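Local coordinates for uncharacterized protein (Bacteroides eggerthii DSM 20697, PDB 4ECO) that is of unknown function but folds as a leucine-rich repeat protein, an architecture that commonly serves in binding other proteins, at residues 131-134 with 135-139; 242-245 with 246-249; 470-473 with 474-478; 501-504 with 505-509. One frame throughout, in Å; residues are numbered along the deposited sequence.

Contact 1. Residues 131-134 with 135-139; sequences ANMS and DEQKQ
Ser134 O is gripped by two backbone N-H groups of the first helical turn. Lys138 N approaches Ser134 O nearly along the C=O axis at 3.0 Å, with a straight N-H...O angle of 161°. Gln137 N lies at 2.9 Å from Ser134 O, but its N-H points well aside (117°), so this second bond is weak. The main partner of Gln137 N is instead the serine side chain, which accepts it at 3.1 Å from Ser134 OG. A chi1 of 69° places OG between the backbone N and the carbonyl carbon of Ser134, where it faces the N-H of Gln137. Ser134 is thus the N-cap of helix 135-142, its side chain supplying an acceptor to an N-H that has no earlier helical carbonyl to meet. Met133, a selenomethionine in the crystal, and Lys138 occupy the two positions of a hydrophobic staple, filled on the helix side by the aliphatic part of a lysine. The extended Met133 chain crosses both Gln137 and Lys138 at about a right angle: SE rests 3.9 Å from Gln137 CG, and CE packs 3.8 Å from Lys138 CG. Met133 and Lys138 also touch Gln210 on strand 210-214, while Lys138 NZ reaches Thr252 OG1 in a weak hydrogen bond.

Contact 2. Residues 242-245 with 246-249; sequences DLKW and DNLK
Trp245 and Leu248 lie side by side and point the same way, both carried on one side of a short 3-10 turn. The leucine meets the indole at its edge, near the ring plane and not over a face: Leu248 CD2 is 3.7 Å from Trp245 CZ3, on the six-membered ring. On another side of the turn Asn247 bends back over Lys244. With CG beside its own backbone N (chi1 -62°), the carboxamide turns towards the lysine stem, and Asn247 OD1 comes to 3.4 Å from Lys244 CB. The backbone holds these pairs in step. Asn247 N donates to Lys244 O at 3.2 Å and Leu248 N to Trp245 O at 3.2 Å, each donor standing above the plane of the carbonyl it meets and not on a lone pair. Were Asn247 an alanine, Lys244 CB would probably lose the carboxamide that lies against it, opening a small gap beside the turn. Two salt bridges edge the turn: a long one from Lys244 NZ to Asp242, and one of 3.1 Å from Lys249 NZ to Asp246 OD2, which is met from above the carboxylate plane. Leu248 then centres an inverse gamma turn that ends the 3-10 winding. The whole turn lies in the loop joining helix 233-238 to strand 253-257, where the Trp245 ring meets that of Phe268 and packs on Met203 and Cys224.

Contact 3. Residues 470-473 with 474-478; sequences TEIP and KNSLK
The chain runs extended through Pro473 (psi 176°), then swings round Lys474 and Asn475 and brings Ser476 back beside the proline carbonyl. Although Pro473 O and Ser476 N draw near, the angle is too poor for a backbone bond, and it is the serine hydroxyl that closes the bend. Ser476 OG donates to Pro473 O at 2.8 Å, arriving tilted 32° from the carbonyl plane. With chi1 at -67° the hydroxyl sits beside its own backbone N, which turns it to the proline: the oxygen also lies alongside the pyrrolidine ring, 3.4 Å from Pro473 CD. The carbon side of the same residue packs inward, Ser476 CB resting 3.5 Å from Ile472 CG2, so one small side chain serves both a polar and an apolar neighbour. Further on, Lys478 NZ reaches back to Asn475 OD1 at 2.9 Å, almost in line with the amide C=O, and this bond helps fix the rotation of the carboxamide. The other end of that amide, Asn475 ND2, donates to Glu480 OE1, an atom that also receives Lys474 NZ in a salt bridge. The backbone N-H groups of Ser476 and Leu477 probably both donate to Asp506 OD2. The Leu-Thr-x-Ile-Pro sequence to which Ile472 and Pro473 belong is of the kind that follows the conserved strand part of a leucine-rich repeat, the isoleucine buried and the proline at the surface.

Contact 4. Residues 501-504 with 505-509; sequences TKLS and DDFRA
Leu503 and Phe507 belong to the part of a leucine-rich repeat that follows its conserved strand, and both are buried here. The two side chains cross at about a right angle. Leu503 CD1 sits over one face of the phenyl ring in a CH-pi contact, 4.0 Å from the Phe507 centroid and only 9° off the ring normal. Leu503 CB adds a second touch, 3.8 Å from Phe507 CD1. Phe507 CG stands opposite its carbonyl carbon and beside its backbone N (chi1 -71°), which lays the ring against Leu503 with its edge at a backbone oxygen: Ser504 O lies in the ring plane, 3.5 Å from Phe507 CD1. The same oxygen accepts a weak but straight bond from Phe507 N at 3.3 Å, winding residues 505-507 into a 3-10 turn that Arg508 N continues with its bond to Asp505 O. A serine in place of Phe507 would probably leave Leu503 CD1 without the ring face it rests on and open a gap in the buried interior. The turn lies in the loop between strands 492-494 and 517-519. There Leu503 touches Ile472 of one neighbouring loop and Pro529 of another, while Ser504 OG hydrogen-bonds to Ile472 O.

All four contacts are local and follow one another along the chain, so none encloses or crosses another. Contact 1 closes the start of helix 135-142 in the long excursion after strand 109-111. Contact 2 closes a 3-10 turn just before strand 253-257; its centre is about 23 Å from that of contact 1, and nearest atoms stay about 9 Å apart. Contacts 3 and 4 lie across the chain's centre, contact 3 more than 50 Å from the first two, centre to centre. They close bends at corresponding places, after strands 461-463 and 492-494, which pair in parallel. Their centres are only about 7 Å apart, and side-chain-to-backbone bonds tie these adjacent loops together.

Contact 1. Residues 131-134 with 135-139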
loop_
_atom_site.group_PDB
_atom_site.type_symbol
_atom_site.label_atom_id
_atom_site.label_comp_id
_atom_site.label_asym_id
_atom_site.label_seq_id
_atom_site.Cartn_x
_atom_site.Cartn_y
_atom_site.Cartn_z
ATOM N N ALA A 131 -22.550 -5.269 13.428
ATOM C CA ALA A 131 -22.762 -6.308 14.424
ATOM C C ALA A 131 -23.302 -7.570 13.744
ATOM O O ALA A 131 -24.165 -7.491 12.859
ATOM C CB ALA A 131 -23.723 -5.822 15.495
ATOM N N ASN A 132 -22.712 -8.720 14.107
ATOM C CA ASN A 132 -23.051 -10.050 13.625
ATOM C C ASN A 132 -22.860 -10.150 12.070
ATOM O O ASN A 132 -23.699 -10.735 11.359
ATOM C CB ASN A 132 -24.488 -10.409 14.054
ATOM C CG ASN A 132 -24.733 -11.868 14.202
ATOM O OD1 ASN A 132 -25.507 -12.462 13.447
ATOM N ND2 ASN A 132 -24.064 -12.476 15.170
HETATM N N MSE A 133 -21.736 -9.597 11.555
HETATM C CA MSE A 133 -21.389 -9.658 10.116
HETATM C C MSE A 133 -20.662 -10.972 9.813
HETATM O O MSE A 133 -20.151 -11.598 10.748
HETATM C CB MSE A 133 -20.513 -8.451 9.695
HETATM C CG MSE A 133 -19.154 -8.406 10.411
HETATM SE SE MSE A 133 -18.149 -6.853 9.973
HETATM C CE MSE A 133 -16.936 -6.858 11.405
ATOM N N SER A 134 -20.574 -11.366 8.523
ATOM C CA SER A 134 -19.844 -12.573 8.106
ATOM C C SER A 134 -18.334 -12.370 8.258
ATOM O O SER A 134 -17.848 -11.248 8.059
ATOM C CB SER A 134 -20.173 -12.933 6.656
ATOM O OG SER A 134 -19.661 -12.019 5.696
ATOM N N ASP A 135 -17.586 -13.451 8.574
ATOM C CA ASP A 135 -16.117 -13.422 8.697
ATOM C C ASP A 135 -15.470 -12.843 7.431
ATOM O O ASP A 135 -14.425 -12.192 7.505
ATOM C CB ASP A 135 -15.567 -14.835 8.967
ATOM C CG ASP A 135 -15.705 -15.333 10.397
ATOM O OD1 ASP A 135 -16.004 -14.504 11.292
ATOM O OD2 ASP A 135 -15.444 -16.539 10.634
ATOM N N GLU A 136 -16.124 -13.075 6.278
ATOM C CA GLU A 136 -15.721 -12.614 4.961
ATOM C C GLU A 136 -15.826 -11.074 4.901
ATOM O O GLU A 136 -14.904 -10.412 4.410
ATOM C CB GLU A 136 -16.593 -13.294 3.899
ATOM C CG GLU A 136 -16.105 -13.072 2.478
ATOM C CD GLU A 136 -17.116 -13.409 1.403
ATOM O OE1 GLU A 136 -17.982 -12.553 1.108
ATOM O OE2 GLU A 136 -17.022 -14.520 0.831
ATOM N N GLN A 137 -16.941 -10.513 5.433
ATOM C CA GLN A 137 -17.202 -9.060 5.511
ATOM C C GLN A 137 -16.190 -8.387 6.480
ATOM O O GLN A 137 -15.666 -7.310 6.175
ATOM C CB GLN A 137 -18.646 -8.824 5.965
ATOM C CG GLN A 137 -19.020 -7.378 6.191
ATOM C CD GLN A 137 -19.575 -6.773 4.951
ATOM O OE1 GLN A 137 -18.832 -6.407 4.028
ATOM N NE2 GLN A 137 -20.901 -6.663 4.909
ATOM N N LYS A 138 -15.903 -9.067 7.628
ATOM C CA LYS A 138 -14.947 -8.635 8.639
ATOM C C LYS A 138 -13.588 -8.464 7.997
ATOM O O LYS A 138 -12.964 -7.414 8.179
ATOM C CB LYS A 138 -14.890 -9.635 9.799
ATOM C CG LYS A 138 -13.998 -9.179 10.955
ATOM C CD LYS A 138 -13.696 -10.304 11.950
ATOM C CE LYS A 138 -12.929 -9.797 13.137
ATOM N NZ LYS A 138 -12.977 -10.752 14.274
ATOM N N GLN A 139 -13.154 -9.469 7.191
ATOM C CA GLN A 139 -11.869 -9.441 6.492
ATOM C C GLN A 139 -11.795 -8.277 5.509
ATOM O O GLN A 139 -10.832 -7.509 5.557
ATOM C CB GLN A 139 -11.591 -10.764 5.770
ATOM C CG GLN A 139 -10.591 -11.615 6.535
ATOM C CD GLN A 139 -9.267 -10.920 6.756
ATOM O OE1 GLN A 139 -8.615 -10.438 5.811
ATOM N NE2 GLN A 139 -8.842 -10.871 8.018
#

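Contact 2. Residues 242-245 with 246-249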
loop_
_atom_site.group_PDB
_atom_site.type_symbol
_atom_site.label_atom_id
_atom_site.label_comp_id
_atom_site.label_asym_id
_atom_site.label_seq_id
_atom_site.Cartn_x
_atom_site.Cartn_y
_atom_site.Cartn_z
ATOM N N ASP A 242 -16.788 -3.509 39.428
ATOM C CA ASP A 242 -15.431 -4.074 39.219
ATOM C C ASP A 242 -15.251 -4.426 37.718
ATOM O O ASP A 242 -15.172 -5.599 37.317
ATOM C CB ASP A 242 -15.153 -5.291 40.157
ATOM C CG ASP A 242 -13.782 -5.951 40.013
ATOM O OD1 ASP A 242 -12.825 -5.257 39.583
ATOM O OD2 ASP A 242 -13.665 -7.163 40.334
ATOM N N LEU A 243 -15.271 -3.366 36.897
ATOM C CA LEU A 243 -15.108 -3.441 35.456
ATOM C C LEU A 243 -13.623 -3.576 35.125
ATOM O O LEU A 243 -12.761 -2.983 35.796
ATOM C CB LEU A 243 -15.725 -2.220 34.759
ATOM C CG LEU A 243 -17.183 -1.839 35.092
ATOM C CD1 LEU A 243 -17.503 -0.486 34.534
ATOM C CD2 LEU A 243 -18.181 -2.847 34.550
ATOM N N LYS A 244 -13.319 -4.408 34.129
ATOM C CA LYS A 244 -11.942 -4.693 33.756
ATOM C C LYS A 244 -11.813 -4.780 32.269
ATOM O O LYS A 244 -12.712 -5.294 31.596
ATOM C CB LYS A 244 -11.474 -6.024 34.395
ATOM C CG LYS A 244 -11.245 -5.974 35.902
ATOM C CD LYS A 244 -11.249 -7.361 36.542
ATOM C CE LYS A 244 -10.795 -7.280 37.984
ATOM N NZ LYS A 244 -10.948 -8.564 38.718
ATOM N N TRP A 245 -10.656 -4.346 31.753
ATOM C CA TRP A 245 -10.348 -4.463 30.330
ATOM C C TRP A 245 -10.195 -5.934 29.934
ATOM O O TRP A 245 -10.477 -6.281 28.788
ATOM C CB TRP A 245 -9.095 -3.671 29.950
ATOM C CG TRP A 245 -9.311 -2.185 29.906
ATOM C CD1 TRP A 245 -8.711 -1.249 30.695
ATOM C CD2 TRP A 245 -10.194 -1.461 29.029
ATOM N NE1 TRP A 245 -9.139 0.014 30.347
ATOM C CE2 TRP A 245 -10.064 -0.088 29.343
ATOM C CE3 TRP A 245 -11.102 -1.841 28.017
ATOM C CZ2 TRP A 245 -10.809 0.905 28.690
ATOM C CZ3 TRP A 245 -11.825 -0.855 27.351
ATOM C CH2 TRP A 245 -11.667 0.500 27.680
ATOM N N ASP A 246 -9.827 -6.801 30.900
ATOM C CA ASP A 246 -9.666 -8.230 30.670
ATOM C C ASP A 246 -10.976 -8.904 30.259
ATOM O O ASP A 246 -10.931 -9.908 29.562
ATOM C CB ASP A 246 -9.097 -8.930 31.910
ATOM C CG ASP A 246 -8.637 -10.358 31.631
ATOM O OD1 ASP A 246 -7.710 -10.537 30.803
ATOM O OD2 ASP A 246 -9.212 -11.302 32.237
ATOM N N ASN A 247 -12.126 -8.326 30.630
ATOM C CA ASN A 247 -13.451 -8.873 30.326
ATOM C C ASN A 247 -13.896 -8.619 28.869
ATOM O O ASN A 247 -14.825 -9.293 28.407
ATOM C CB ASN A 247 -14.483 -8.311 31.293
ATOM C CG ASN A 247 -14.218 -8.686 32.724
ATOM O OD1 ASN A 247 -14.278 -7.839 33.608
ATOM N ND2 ASN A 247 -13.866 -9.949 32.979
ATOM N N LEU A 248 -13.221 -7.706 28.140
ATOM C CA LEU A 248 -13.516 -7.437 26.734
ATOM C C LEU A 248 -12.751 -8.456 25.861
ATOM O O LEU A 248 -11.780 -8.147 25.145
ATOM C CB LEU A 248 -13.189 -5.980 26.380
ATOM C CG LEU A 248 -14.350 -4.980 26.558
ATOM C CD1 LEU A 248 -14.811 -4.875 28.028
ATOM C CD2 LEU A 248 -13.967 -3.623 26.021
ATOM N N LYS A 249 -13.219 -9.702 25.965
ATOM C CA LYS A 249 -12.670 -10.890 25.329
ATOM C C LYS A 249 -12.910 -10.940 23.803
ATOM O O LYS A 249 -12.196 -11.660 23.105
ATOM C CB LYS A 249 -13.302 -12.131 25.977
ATOM C CG LYS A 249 -13.051 -12.306 27.495
ATOM C CD LYS A 249 -11.635 -12.717 27.865
ATOM C CE LYS A 249 -11.475 -12.903 29.352
ATOM N NZ LYS A 249 -10.039 -12.916 29.752
#

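Contact 3. Residues 470-473 with 474-478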
loop_
_atom_site.group_PDB
_atom_site.type_symbol
_atom_site.label_atom_id
_atom_site.label_comp_id
_atom_site.label_asym_id
_atom_site.label_seq_id
_atom_site.Cartn_x
_atom_site.Cartn_y
_atom_site.Cartn_z
ATOM N N THR A 470 26.242 0.856 -17.800
ATOM C CA THR A 470 26.957 1.344 -18.990
ATOM C C THR A 470 26.977 0.245 -20.049
ATOM O O THR A 470 27.085 0.546 -21.246
ATOM C CB THR A 470 28.359 1.826 -18.644
ATOM O OG1 THR A 470 28.996 0.868 -17.794
ATOM C CG2 THR A 470 28.345 3.173 -17.963
ATOM N N GLU A 471 26.853 -1.027 -19.610
ATOM C CA GLU A 471 26.761 -2.180 -20.502
ATOM C C GLU A 471 26.326 -3.441 -19.733
ATOM O O GLU A 471 26.626 -3.582 -18.540
ATOM C CB GLU A 471 28.062 -2.448 -21.287
ATOM C CG GLU A 471 29.290 -2.764 -20.456
ATOM C CD GLU A 471 30.538 -2.932 -21.289
ATOM O OE1 GLU A 471 30.537 -3.784 -22.212
ATOM O OE2 GLU A 471 31.523 -2.215 -21.000
ATOM N N ILE A 472 25.566 -4.324 -20.434
ATOM C CA ILE A 472 25.103 -5.630 -19.960
ATOM C C ILE A 472 25.961 -6.626 -20.758
ATOM O O ILE A 472 25.600 -6.995 -21.889
ATOM C CB ILE A 472 23.561 -5.891 -20.062
ATOM C CG1 ILE A 472 22.659 -4.636 -19.848
ATOM C CG2 ILE A 472 23.146 -7.087 -19.219
ATOM C CD1 ILE A 472 22.478 -4.105 -18.481
ATOM N N PRO A 473 27.165 -6.970 -20.232
ATOM C CA PRO A 473 28.096 -7.811 -20.997
ATOM C C PRO A 473 27.675 -9.278 -21.149
ATOM O O PRO A 473 26.663 -9.733 -20.603
ATOM C CB PRO A 473 29.383 -7.719 -20.186
ATOM C CG PRO A 473 28.935 -7.460 -18.802
ATOM C CD PRO A 473 27.752 -6.571 -18.937
ATOM N N LYS A 474 28.509 -9.996 -21.921
ATOM C CA LYS A 474 28.460 -11.382 -22.365
ATOM C C LYS A 474 27.671 -12.274 -21.394
ATOM O O LYS A 474 26.592 -12.696 -21.784
ATOM C CB LYS A 474 29.894 -11.938 -22.597
ATOM C CG LYS A 474 29.939 -13.334 -23.204
ATOM C CD LYS A 474 31.183 -13.624 -24.059
ATOM C CE LYS A 474 32.339 -14.212 -23.296
ATOM N NZ LYS A 474 33.200 -15.060 -24.167
ATOM N N ASN A 475 28.159 -12.573 -20.183
ATOM C CA ASN A 475 27.384 -13.497 -19.366
ATOM C C ASN A 475 26.735 -12.780 -18.179
ATOM O O ASN A 475 27.266 -12.776 -17.063
ATOM C CB ASN A 475 28.263 -14.649 -18.919
ATOM C CG ASN A 475 28.648 -15.554 -20.052
ATOM O OD1 ASN A 475 27.801 -16.151 -20.718
ATOM N ND2 ASN A 475 29.939 -15.679 -20.283
ATOM N N SER A 476 25.577 -12.157 -18.446
ATOM C CA SER A 476 24.827 -11.415 -17.450
ATOM C C SER A 476 23.507 -12.101 -17.125
ATOM O O SER A 476 23.027 -11.972 -16.001
ATOM C CB SER A 476 24.574 -9.991 -17.927
ATOM O OG SER A 476 25.771 -9.235 -18.027
ATOM N N LEU A 477 22.916 -12.823 -18.096
ATOM C CA LEU A 477 21.643 -13.531 -17.917
ATOM C C LEU A 477 21.832 -15.049 -18.044
ATOM O O LEU A 477 20.870 -15.832 -17.941
ATOM C CB LEU A 477 20.619 -13.035 -18.934
ATOM C CG LEU A 477 20.147 -11.623 -18.721
ATOM C CD1 LEU A 477 19.689 -11.018 -20.016
ATOM C CD2 LEU A 477 19.054 -11.578 -17.682
ATOM N N LYS A 478 23.088 -15.453 -18.261
ATOM C CA LYS A 478 23.473 -16.847 -18.415
ATOM C C LYS A 478 24.955 -17.028 -18.050
ATOM O O LYS A 478 25.665 -16.039 -17.817
ATOM C CB LYS A 478 23.187 -17.327 -19.858
ATOM C CG LYS A 478 24.042 -16.696 -20.970
ATOM C CD LYS A 478 24.111 -17.674 -22.153
ATOM C CE LYS A 478 25.148 -17.365 -23.204
ATOM N NZ LYS A 478 26.549 -17.671 -22.790
#

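Contact 4. Residues 501-504 with 505-509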
loop_
_atom_site.group_PDB
_atom_site.type_symbol
_atom_site.label_atom_id
_atom_site.label_comp_id
_atom_site.label_asym_id
_atom_site.label_seq_id
_atom_site.Cartn_x
_atom_site.Cartn_y
_atom_site.Cartn_z
ATOM N N THR A 501 25.655 1.595 -23.657
ATOM C CA THR A 501 26.249 1.662 -25.012
ATOM C C THR A 501 26.259 0.296 -25.661
ATOM O O THR A 501 26.355 0.209 -26.898
ATOM C CB THR A 501 27.676 2.214 -24.995
ATOM O OG1 THR A 501 28.420 1.515 -24.000
ATOM C CG2 THR A 501 27.731 3.722 -24.740
ATOM N N LYS A 502 26.145 -0.777 -24.840
ATOM C CA LYS A 502 26.191 -2.149 -25.334
ATOM C C LYS A 502 25.336 -3.120 -24.567
ATOM O O LYS A 502 25.194 -3.029 -23.351
ATOM C CB LYS A 502 27.635 -2.691 -25.283
ATOM C CG LYS A 502 28.284 -2.920 -26.637
ATOM C CD LYS A 502 29.814 -3.026 -26.510
ATOM C CE LYS A 502 30.505 -1.706 -26.188
ATOM N NZ LYS A 502 31.974 -1.866 -26.004
ATOM N N LEU A 503 24.847 -4.119 -25.301
ATOM C CA LEU A 503 24.158 -5.262 -24.742
ATOM C C LEU A 503 25.058 -6.493 -25.036
ATOM O O LEU A 503 26.289 -6.343 -25.030
ATOM C CB LEU A 503 22.705 -5.400 -25.249
ATOM C CG LEU A 503 21.706 -4.265 -24.892
ATOM C CD1 LEU A 503 20.316 -4.660 -25.285
ATOM C CD2 LEU A 503 21.712 -3.910 -23.396
ATOM N N SER A 504 24.478 -7.690 -25.242
ATOM C CA SER A 504 25.176 -8.956 -25.504
ATOM C C SER A 504 24.232 -9.897 -26.179
ATOM O O SER A 504 23.047 -9.573 -26.306
ATOM C CB SER A 504 25.706 -9.576 -24.213
ATOM O OG SER A 504 24.680 -9.713 -23.240
ATOM N N ASP A 505 24.715 -11.083 -26.583
ATOM C CA ASP A 505 23.870 -12.074 -27.252
ATOM C C ASP A 505 22.954 -12.762 -26.251
ATOM O O ASP A 505 22.167 -13.637 -26.629
ATOM C CB ASP A 505 24.720 -13.080 -28.016
ATOM C CG ASP A 505 25.309 -12.493 -29.274
ATOM O OD1 ASP A 505 25.293 -11.232 -29.413
ATOM O OD2 ASP A 505 25.814 -13.277 -30.107
ATOM N N ASP A 506 23.016 -12.304 -24.983
ATOM C CA ASP A 506 22.136 -12.710 -23.900
ATOM C C ASP A 506 20.711 -12.296 -24.191
ATOM O O ASP A 506 19.805 -12.774 -23.522
ATOM C CB ASP A 506 22.572 -12.062 -22.560
ATOM C CG ASP A 506 23.781 -12.641 -21.854
ATOM O OD1 ASP A 506 24.419 -13.571 -22.418
ATOM O OD2 ASP A 506 24.095 -12.169 -20.736
ATOM N N PHE A 507 20.503 -11.344 -25.115
ATOM C CA PHE A 507 19.168 -10.826 -25.401
ATOM C C PHE A 507 18.505 -11.548 -26.612
ATOM O O PHE A 507 17.298 -11.411 -26.828
ATOM C CB PHE A 507 19.254 -9.322 -25.610
ATOM C CG PHE A 507 19.535 -8.600 -24.304
ATOM C CD1 PHE A 507 20.842 -8.369 -23.882
ATOM C CD2 PHE A 507 18.489 -8.160 -23.491
ATOM C CE1 PHE A 507 21.094 -7.716 -22.675
ATOM C CE2 PHE A 507 18.744 -7.492 -22.289
ATOM C CZ PHE A 507 20.041 -7.286 -21.884
ATOM N N ARG A 508 19.268 -12.390 -27.323
ATOM C CA ARG A 508 18.763 -13.185 -28.437
ATOM C C ARG A 508 17.824 -14.292 -27.899
ATOM O O ARG A 508 17.850 -14.601 -26.704
ATOM C CB ARG A 508 19.939 -13.763 -29.247
ATOM C CG ARG A 508 20.848 -12.657 -29.790
ATOM C CD ARG A 508 22.011 -13.147 -30.629
ATOM N NE ARG A 508 21.606 -13.931 -31.800
ATOM C CZ ARG A 508 21.101 -13.415 -32.920
ATOM N NH1 ARG A 508 20.872 -12.105 -33.015
ATOM N NH2 ARG A 508 20.789 -14.204 -33.939
ATOM N N ALA A 509 16.979 -14.863 -28.772
ATOM C CA ALA A 509 15.976 -15.878 -28.428
ATOM C C ALA A 509 16.588 -17.162 -27.791
ATOM O O ALA A 509 15.855 -17.987 -27.224
ATOM C CB ALA A 509 15.203 -16.243 -29.669
#